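L-asparagine oxygenase (Streptomyces coelicolor, PDB 2OG5) catalyses the iron(II)- and 2-oxoglutarate-dependent 3-hydroxylation of L-asparagine to (2S,3S)-3-hydroxyasparagine, a building block of the calcium-dependent antibiotic CDA. Local coordinates at residues F178-A183 and V308-R313; H187-V192 and V304-T309. All blocks are in the same frame, centred on the assembly; numbering follows the deposited sequence.

Interaction 1: F178-A183 and V308-R313; sequences FHNENA and VTVHGR. With NA (sodium ion), chain B.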
ATOM      1  N   PHE A 178      -8.679 -10.081   1.704  1.00 20.19           N
ATOM      2  CA  PHE A 178      -8.052  -9.571   0.478  1.00 19.96           C
ATOM      3  C   PHE A 178      -8.837  -8.439  -0.161  1.00 19.57           C
ATOM      4  O   PHE A 178     -10.057  -8.520  -0.311  1.00 19.22           O
ATOM      5  CB  PHE A 178      -7.889 -10.685  -0.564  1.00 19.58           C
ATOM      6  CG  PHE A 178      -6.786 -11.658  -0.246  1.00 20.02           C
ATOM      7  CD1 PHE A 178      -5.453 -11.263  -0.243  1.00 19.38           C
ATOM      8  CD2 PHE A 178      -7.088 -12.988   0.024  1.00 20.09           C
ATOM      9  CE1 PHE A 178      -4.441 -12.181   0.047  1.00 20.12           C
ATOM     10  CE2 PHE A 178      -6.080 -13.904   0.310  1.00 19.93           C
ATOM     11  CZ  PHE A 178      -4.763 -13.502   0.312  1.00 19.78           C
ATOM     12  N   HIS A 179      -8.110  -7.400  -0.571  1.00 18.74           N
ATOM     13  CA  HIS A 179      -8.712  -6.254  -1.231  1.00 19.20           C
ATOM     14  C   HIS A 179      -7.674  -5.450  -1.998  1.00 19.02           C
ATOM     15  O   HIS A 179      -6.489  -5.444  -1.657  1.00 19.05           O
ATOM     16  CB  HIS A 179      -9.390  -5.337  -0.204  1.00 19.90           C
ATOM     17  CG  HIS A 179      -8.445  -4.755   0.803  1.00 21.21           C
ATOM     18  ND1 HIS A 179      -7.956  -5.474   1.875  1.00 22.32           N
ATOM     19  CD2 HIS A 179      -7.889  -3.525   0.893  1.00 24.43           C
ATOM     20  CE1 HIS A 179      -7.138  -4.711   2.578  1.00 23.57           C
ATOM     21  NE2 HIS A 179      -7.079  -3.522   2.004  1.00 24.54           N
ATOM     22  N   ASN A 180      -8.147  -4.768  -3.037  1.00 18.70           N
ATOM     23  CA  ASN A 180      -7.426  -3.627  -3.596  1.00 18.78           C
ATOM     24  C   ASN A 180      -7.671  -2.453  -2.659  1.00 18.85           C
ATOM     25  O   ASN A 180      -8.786  -2.292  -2.150  1.00 18.87           O
ATOM     26  CB  ASN A 180      -7.939  -3.267  -4.995  1.00 18.99           C
ATOM     27  CG  ASN A 180      -7.664  -4.354  -6.023  1.00 19.12           C
ATOM     28  OD1 ASN A 180      -8.592  -4.967  -6.542  1.00 18.59           O
ATOM     29  ND2 ASN A 180      -6.388  -4.584  -6.332  1.00 19.54           N
ATOM     30  N   GLU A 181      -6.633  -1.664  -2.407  1.00 19.64           N
ATOM     31  CA  GLU A 181      -6.763  -0.485  -1.559  1.00 20.31           C
ATOM     32  C   GLU A 181      -7.746   0.503  -2.179  1.00 19.87           C
ATOM     33  O   GLU A 181      -7.604   0.877  -3.337  1.00 18.66           O
ATOM     34  CB  GLU A 181      -5.403   0.185  -1.377  1.00 20.99           C
ATOM     35  CG  GLU A 181      -5.370   1.200  -0.252  1.00 22.47           C
ATOM     36  CD  GLU A 181      -5.525   0.572   1.103  1.00 29.00           C
ATOM     37  OE1 GLU A 181      -5.224  -0.632   1.242  1.00 31.40           O
ATOM     38  OE2 GLU A 181      -5.981   1.265   2.044  1.00 34.53           O
ATOM     39  N   ASN A 182      -8.732   0.916  -1.387  1.00 20.38           N
ATOM     40  CA  ASN A 182      -9.728   1.905  -1.777  1.00 20.96           C
ATOM     41  C   ASN A 182     -10.345   1.553  -3.126  1.00 20.56           C
ATOM     42  O   ASN A 182     -10.462   2.397  -4.013  1.00 21.31           O
ATOM     43  CB  ASN A 182      -9.136   3.334  -1.783  1.00 21.95           C
ATOM     44  CG  ASN A 182      -8.643   3.775  -0.401  1.00 25.75           C
ATOM     45  OD1 ASN A 182      -7.811   4.691  -0.276  1.00 31.48           O
ATOM     46  ND2 ASN A 182      -9.142   3.122   0.642  1.00 28.93           N
ATOM     47  N   ALA A 183     -10.767   0.291  -3.251  1.00 20.73           N
ATOM     48  CA  ALA A 183     -11.283  -0.257  -4.504  1.00 20.98           C
ATOM     49  C   ALA A 183     -12.424   0.574  -5.092  1.00 21.44           C
ATOM     50  O   ALA A 183     -12.548   0.688  -6.312  1.00 22.14           O
ATOM     51  CB  ALA A 183     -11.737  -1.720  -4.309  1.00 20.96           C
ATOM     52  N   VAL A 308      -3.092  -4.679 -10.017  1.00 18.10           N
ATOM     53  CA  VAL A 308      -3.105  -6.109 -10.337  1.00 18.29           C
ATOM     54  C   VAL A 308      -3.031  -7.028  -9.117  1.00 18.00           C
ATOM     55  O   VAL A 308      -3.203  -8.239  -9.252  1.00 17.23           O
ATOM     56  CB  VAL A 308      -1.969  -6.495 -11.309  1.00 18.42           C
ATOM     57  CG1 VAL A 308      -2.210  -5.888 -12.683  1.00 20.11           C
ATOM     58  CG2 VAL A 308      -0.606  -6.105 -10.755  1.00 18.75           C
ATOM     59  N   THR A 309      -2.804  -6.468  -7.933  1.00 17.92           N
ATOM     60  CA  THR A 309      -2.551  -7.265  -6.743  1.00 18.22           C
ATOM     61  C   THR A 309      -3.415  -6.800  -5.590  1.00 18.14           C
ATOM     62  O   THR A 309      -3.450  -5.601  -5.294  1.00 18.54           O
ATOM     63  CB  THR A 309      -1.054  -7.185  -6.381  1.00 18.26           C
ATOM     64  OG1 THR A 309      -0.310  -7.733  -7.468  1.00 21.30           O
ATOM     65  CG2 THR A 309      -0.703  -7.965  -5.107  1.00 17.43           C
ATOM     66  N   VAL A 310      -4.111  -7.750  -4.969  1.00 17.98           N
ATOM     67  CA  VAL A 310      -4.840  -7.534  -3.728  1.00 18.26           C
ATOM     68  C   VAL A 310      -3.955  -7.880  -2.542  1.00 18.25           C
ATOM     69  O   VAL A 310      -2.982  -8.624  -2.676  1.00 18.14           O
ATOM     70  CB  VAL A 310      -6.128  -8.376  -3.666  1.00 17.84           C
ATOM     71  CG1 VAL A 310      -7.097  -7.973  -4.783  1.00 17.77           C
ATOM     72  CG2 VAL A 310      -5.829  -9.893  -3.758  1.00 18.46           C
ATOM     73  N   HIS A 311      -4.271  -7.321  -1.378  1.00 18.64           N
ATOM     74  CA  HIS A 311      -3.519  -7.674  -0.175  1.00 19.29           C
ATOM     75  C   HIS A 311      -4.437  -7.877   1.009  1.00 19.38           C
ATOM     76  O   HIS A 311      -5.585  -7.426   1.036  1.00 19.02           O
ATOM     77  CB  HIS A 311      -2.443  -6.624   0.132  1.00 20.02           C
ATOM     78  CG  HIS A 311      -2.988  -5.307   0.578  1.00 22.22           C
ATOM     79  ND1 HIS A 311      -3.430  -4.344  -0.308  1.00 24.65           N
ATOM     80  CD2 HIS A 311      -3.161  -4.788   1.818  1.00 25.19           C
ATOM     81  CE1 HIS A 311      -3.847  -3.290   0.368  1.00 25.65           C
ATOM     82  NE2 HIS A 311      -3.701  -3.534   1.658  1.00 27.19           N
ATOM     83  N   GLY A 312      -3.893  -8.592   1.984  1.00 20.31           N
ATOM     84  CA  GLY A 312      -4.553  -8.874   3.246  1.00 20.08           C
ATOM     85  C   GLY A 312      -3.502  -9.112   4.310  1.00 20.06           C
ATOM     86  O   GLY A 312      -2.328  -8.793   4.127  1.00 19.73           O
ATOM     87  N   ARG A 313      -3.930  -9.639   5.444  1.00 19.95           N
ATOM     88  CA  ARG A 313      -3.045  -9.818   6.575  1.00 20.95           C
ATOM     89  C   ARG A 313      -3.590 -10.905   7.465  1.00 20.75           C
ATOM     90  O   ARG A 313      -4.794 -10.971   7.702  1.00 21.17           O
ATOM     91  CB  ARG A 313      -2.924  -8.533   7.396  1.00 21.56           C
ATOM     92  CG  ARG A 313      -1.665  -8.526   8.259  1.00 22.49           C
ATOM     93  CD  ARG A 313      -1.886  -8.056   9.691  1.00 23.68           C
ATOM     94  NE  ARG A 313      -2.902  -7.020   9.788  1.00 25.57           N
ATOM     95  CZ  ARG A 313      -4.140  -7.204  10.249  1.00 27.09           C
ATOM     96  NH1 ARG A 313      -4.556  -8.398  10.683  1.00 27.36           N
ATOM     97  NH2 ARG A 313      -4.985  -6.180  10.260  1.00 28.14           N
TER
HETATM   98 NA    NA B 401      -5.095  -2.195   2.491  1.00 21.57          NA
HETATM   99  O   HOH W   1      -6.256  -1.047   3.569  1.00 34.03           O
HETATM  100  O   HOH W   2      -4.625  -2.876   4.353  1.00 38.42           O
HETATM  101  O   HOH W   3      -2.968  -1.172   3.444  1.00 30.98           O
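The imidazole of His311 has CE1 of His179 over one face, while OE1 of Glu181 and water 2 lie in its plane at the edge; water 2 is also in the plane of the His179 ring. The two rings are oblique, their planes 53° apart. With Glu181 they form the facial triad of a jelly-roll iron(II)/2-oxoglutarate oxygenase, here built as His-X-Glu plus a distant His. In the crystal a sodium ion occupies this site, which binds iron in the active enzyme. NE2 of His179 is 2.4 Å from the sodium and NE2 of His311 2.1 Å, and three waters complete six ligands.

As a directly paired couple the histidines put both side chains on one face of the sheet, and with CG between backbone N and carbonyl carbon in each, NE2 of both rings reaches the sodium. Their backbones form an antiparallel hydrogen-bonded pair: His311 N gives a nearly straight bond to His179 O (2.9 Å, 167°), and His179 N returns a more bent one to His311 O. The far nitrogen of the His179 ring, ND1, bonds to Thr177 O, which, with the bond from NE2 to the metal, holds the ring's rotation.

Beside this pair, CG2 of Val310 packs on CD1 of Phe178 at 3.8 Å, the side chains crossing at about a right angle. CG1 of Val310 faces the amide of Asn180, whose OD1 accepts from Val264 N. The Glu181 chain bends at chi2 and places OE1 2.0 Å from the sodium; its carboxylate lies nearly coplanar with the His311 ring, OE1 3.1 Å from His311 CE1.

Interaction 2: H187-V192 and V304-T309; sequences HRPDFV and VDNRVT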
ATOM      1  N   HIS A 187      -9.706   7.168  -8.259  1.00 21.32           N
ATOM      2  CA  HIS A 187      -8.284   7.493  -8.167  1.00 20.64           C
ATOM      3  C   HIS A 187      -7.635   6.771  -7.008  1.00 20.25           C
ATOM      4  O   HIS A 187      -6.775   7.315  -6.320  1.00 19.20           O
ATOM      5  CB  HIS A 187      -8.101   9.005  -8.043  1.00 21.02           C
ATOM      6  CG  HIS A 187      -8.593   9.749  -9.235  1.00 20.81           C
ATOM      7  ND1 HIS A 187      -8.063   9.558 -10.488  1.00 22.46           N
ATOM      8  CD2 HIS A 187      -9.563  10.684  -9.371  1.00 24.19           C
ATOM      9  CE1 HIS A 187      -8.694  10.332 -11.352  1.00 24.79           C
ATOM     10  NE2 HIS A 187      -9.612  11.024 -10.700  1.00 25.14           N
ATOM     11  N   ARG A 188      -8.034   5.520  -6.818  1.00 18.88           N
ATOM     12  CA  ARG A 188      -7.418   4.673  -5.809  1.00 19.44           C
ATOM     13  C   ARG A 188      -5.907   4.563  -6.040  1.00 18.57           C
ATOM     14  O   ARG A 188      -5.420   4.777  -7.148  1.00 19.40           O
ATOM     15  CB  ARG A 188      -8.072   3.301  -5.819  1.00 19.35           C
ATOM     16  CG  ARG A 188      -7.890   2.516  -7.098  1.00 20.55           C
ATOM     17  CD  ARG A 188      -8.824   1.317  -7.098  1.00 21.38           C
ATOM     18  NE  ARG A 188      -8.901   0.673  -8.404  1.00 21.70           N
ATOM     19  CZ  ARG A 188      -9.659   1.090  -9.418  1.00 23.38           C
ATOM     20  NH1 ARG A 188     -10.428   2.165  -9.311  1.00 23.62           N
ATOM     21  NH2 ARG A 188      -9.654   0.419 -10.561  1.00 23.93           N
ATOM     22  N   PRO A 189      -5.147   4.248  -4.978  1.00 18.63           N
ATOM     23  CA  PRO A 189      -3.704   4.179  -5.149  1.00 18.53           C
ATOM     24  C   PRO A 189      -3.291   3.271  -6.296  1.00 18.26           C
ATOM     25  O   PRO A 189      -3.893   2.212  -6.499  1.00 18.68           O
ATOM     26  CB  PRO A 189      -3.239   3.606  -3.805  1.00 18.92           C
ATOM     27  CG  PRO A 189      -4.268   4.073  -2.850  1.00 19.18           C
ATOM     28  CD  PRO A 189      -5.554   3.977  -3.590  1.00 18.74           C
ATOM     29  N   ASP A 190      -2.248   3.661  -7.016  1.00 17.65           N
ATOM     30  CA  ASP A 190      -1.633   2.794  -8.022  1.00 17.84           C
ATOM     31  C   ASP A 190      -0.642   1.840  -7.376  1.00 18.28           C
ATOM     32  O   ASP A 190      -0.613   0.657  -7.726  1.00 17.62           O
ATOM     33  CB  ASP A 190      -1.009   3.648  -9.107  1.00 18.42           C
ATOM     34  CG  ASP A 190      -2.056   4.487  -9.820  1.00 19.23           C
ATOM     35  OD1 ASP A 190      -2.960   3.903 -10.448  1.00 20.83           O
ATOM     36  OD2 ASP A 190      -2.025   5.733  -9.699  1.00 22.39           O
ATOM     37  N   PHE A 191       0.146   2.339  -6.424  1.00 17.92           N
ATOM     38  CA  PHE A 191       0.975   1.487  -5.558  1.00 17.69           C
ATOM     39  C   PHE A 191       0.664   1.769  -4.102  1.00 17.90           C
ATOM     40  O   PHE A 191       0.377   2.918  -3.737  1.00 17.75           O
ATOM     41  CB  PHE A 191       2.477   1.689  -5.795  1.00 18.21           C
ATOM     42  CG  PHE A 191       2.907   1.441  -7.205  1.00 18.30           C
ATOM     43  CD1 PHE A 191       3.119   0.150  -7.674  1.00 17.69           C
ATOM     44  CD2 PHE A 191       3.130   2.498  -8.065  1.00 20.23           C
ATOM     45  CE1 PHE A 191       3.502  -0.072  -8.976  1.00 19.41           C
ATOM     46  CE2 PHE A 191       3.531   2.276  -9.375  1.00 21.15           C
ATOM     47  CZ  PHE A 191       3.701   0.985  -9.830  1.00 19.83           C
ATOM     48  N   VAL A 192       0.762   0.729  -3.273  1.00 17.89           N
ATOM     49  CA  VAL A 192       0.712   0.865  -1.822  1.00 17.77           C
ATOM     50  C   VAL A 192       2.065   0.431  -1.273  1.00 18.04           C
ATOM     51  O   VAL A 192       2.527  -0.676  -1.571  1.00 17.98           O
ATOM     52  CB  VAL A 192      -0.379  -0.022  -1.211  1.00 18.18           C
ATOM     53  CG1 VAL A 192      -0.389   0.097   0.325  1.00 19.02           C
ATOM     54  CG2 VAL A 192      -1.748   0.355  -1.788  1.00 19.31           C
ATOM     55  N   VAL A 304       3.270  -2.799  -3.341  1.00 18.27           N
ATOM     56  CA  VAL A 304       2.239  -3.603  -3.982  1.00 18.46           C
ATOM     57  C   VAL A 304       1.641  -2.808  -5.149  1.00 18.53           C
ATOM     58  O   VAL A 304       1.296  -1.645  -4.997  1.00 18.94           O
ATOM     59  CB  VAL A 304       1.129  -3.949  -2.972  1.00 18.79           C
ATOM     60  CG1 VAL A 304       0.050  -4.792  -3.614  1.00 20.96           C
ATOM     61  CG2 VAL A 304       1.725  -4.669  -1.732  1.00 20.80           C
ATOM     62  N   ASP A 305       1.586  -3.424  -6.322  1.00 17.90           N
ATOM     63  CA  ASP A 305       0.939  -2.838  -7.484  1.00 17.79           C
ATOM     64  C   ASP A 305      -0.554  -3.057  -7.346  1.00 18.01           C
ATOM     65  O   ASP A 305      -1.071  -4.147  -7.580  1.00 18.12           O
ATOM     66  CB  ASP A 305       1.481  -3.477  -8.760  1.00 17.37           C
ATOM     67  CG  ASP A 305       0.933  -2.830 -10.015  1.00 18.68           C
ATOM     68  OD1 ASP A 305      -0.128  -2.171  -9.916  1.00 19.57           O
ATOM     69  OD2 ASP A 305       1.545  -2.997 -11.104  1.00 20.23           O
ATOM     70  N   ASN A 306      -1.246  -2.003  -6.942  1.00 18.25           N
ATOM     71  CA  ASN A 306      -2.660  -2.064  -6.606  1.00 18.24           C
ATOM     72  C   ASN A 306      -3.569  -2.187  -7.816  1.00 18.60           C
ATOM     73  O   ASN A 306      -4.789  -2.355  -7.645  1.00 20.11           O
ATOM     74  CB  ASN A 306      -3.039  -0.812  -5.796  1.00 18.43           C
ATOM     75  CG  ASN A 306      -4.377  -0.942  -5.075  1.00 19.29           C
ATOM     76  OD1 ASN A 306      -4.657  -1.966  -4.428  1.00 19.15           O
ATOM     77  ND2 ASN A 306      -5.197   0.110  -5.145  1.00 18.88           N
ATOM     78  N   ARG A 307      -3.007  -2.101  -9.024  1.00 18.29           N
ATOM     79  CA  ARG A 307      -3.789  -2.344 -10.249  1.00 18.87           C
ATOM     80  C   ARG A 307      -4.022  -3.840 -10.479  1.00 18.68           C
ATOM     81  O   ARG A 307      -5.036  -4.220 -11.078  1.00 18.43           O
ATOM     82  CB  ARG A 307      -3.081  -1.795 -11.497  1.00 19.56           C
ATOM     83  CG  ARG A 307      -3.236  -0.310 -11.803  1.00 21.75           C
ATOM     84  CD  ARG A 307      -2.265   0.565 -11.061  1.00 23.21           C
ATOM     85  NE  ARG A 307      -0.863   0.217 -11.275  1.00 21.46           N
ATOM     86  CZ  ARG A 307      -0.031   0.795 -12.139  1.00 22.39           C
ATOM     87  NH1 ARG A 307      -0.407   1.814 -12.890  1.00 22.29           N
ATOM     88  NH2 ARG A 307       1.214   0.362 -12.235  1.00 25.35           N
ATOM     89  N   VAL A 308      -3.092  -4.679 -10.017  1.00 18.10           N
ATOM     90  CA  VAL A 308      -3.105  -6.109 -10.337  1.00 18.29           C
ATOM     91  C   VAL A 308      -3.031  -7.028  -9.117  1.00 18.00           C
ATOM     92  O   VAL A 308      -3.203  -8.239  -9.252  1.00 17.23           O
ATOM     93  CB  VAL A 308      -1.969  -6.495 -11.309  1.00 18.42           C
ATOM     94  CG1 VAL A 308      -2.210  -5.888 -12.683  1.00 20.11           C
ATOM     95  CG2 VAL A 308      -0.606  -6.105 -10.755  1.00 18.75           C
ATOM     96  N   THR A 309      -2.804  -6.468  -7.933  1.00 17.92           N
ATOM     97  CA  THR A 309      -2.551  -7.265  -6.743  1.00 18.22           C
ATOM     98  C   THR A 309      -3.415  -6.800  -5.590  1.00 18.14           C
ATOM     99  O   THR A 309      -3.450  -5.601  -5.294  1.00 18.54           O
ATOM    100  CB  THR A 309      -1.054  -7.185  -6.381  1.00 18.26           C
ATOM    101  OG1 THR A 309      -0.310  -7.733  -7.468  1.00 21.30           O
ATOM    102  CG2 THR A 309      -0.703  -7.965  -5.107  1.00 17.43           C
TER
HETATM  103  O   HOH W   4      -7.576  -1.874  -7.905  1.00 19.87           O
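Asn306 bonds to Pro189 and Asp190 through both its side chain and its backbone, just beyond the end of regular strand pairing. Its CG lies anti to the backbone N (chi1 -164°), directing ND2 to Pro189 O at 2.8 Å, with that oxygen in the amide plane; Asn306 N donates to Asp190 O at 2.8 Å. The regular pairing is antiparallel: Val192 and Val304 exchange two backbone bonds, the one from Val304 N nearly straight at 174°, and Phe191 faces Asp305 as a non-hydrogen-bonded pair. On its other side the strand of Phe191 carries a classic beta bulge, Asp190 and Phe191 both facing Val332.

Asp305 OD1 closes an Asx turn by accepting from Arg307 N, and from the opposite face of its carboxylate plane it meets Arg307 NE in a salt bridge of 2.8 Å. The Arg307 chain, bent at chi2 and chi3, lays one guanidinium face over CB of Asp190 and brings NH2 to 3.5 Å from CZ of Phe191, approaching the ring obliquely. Water 4 joins Arg188 NE to Asn306 O, while Arg188 NH1 bonds to His185 O. Two donors on Asp305 OD1, with Ser94 bonded to OD2, probably favour an ionised carboxylate, and the Arg307 bonds tie side chain and turn together.

Interactions 1 and 2 are both buried and share Val308 and Thr309. Strands 176-179 and 191-196 follow each other in the chain, as do 301-305 and 309-313, yet each contact pairs one from each couple. They belong to the two different sheets of the jelly roll, and the turn at 306-308 carries the chain between them. Both have paired backbone bonds; interaction 1 gathers two histidines and a glutamate round a metal, whereas interaction 2 adds an amide bond across the contact, beside a salt bridge internal to 304-309, with Arg188, Asp190 and Arg307 partly exposed. Asn306 OD1 probably accepts from Glu181 N at 2.8 Å, which would make Asn306 a second-shell residue behind Glu181; Val192 also lies beside Glu181 and Arg329.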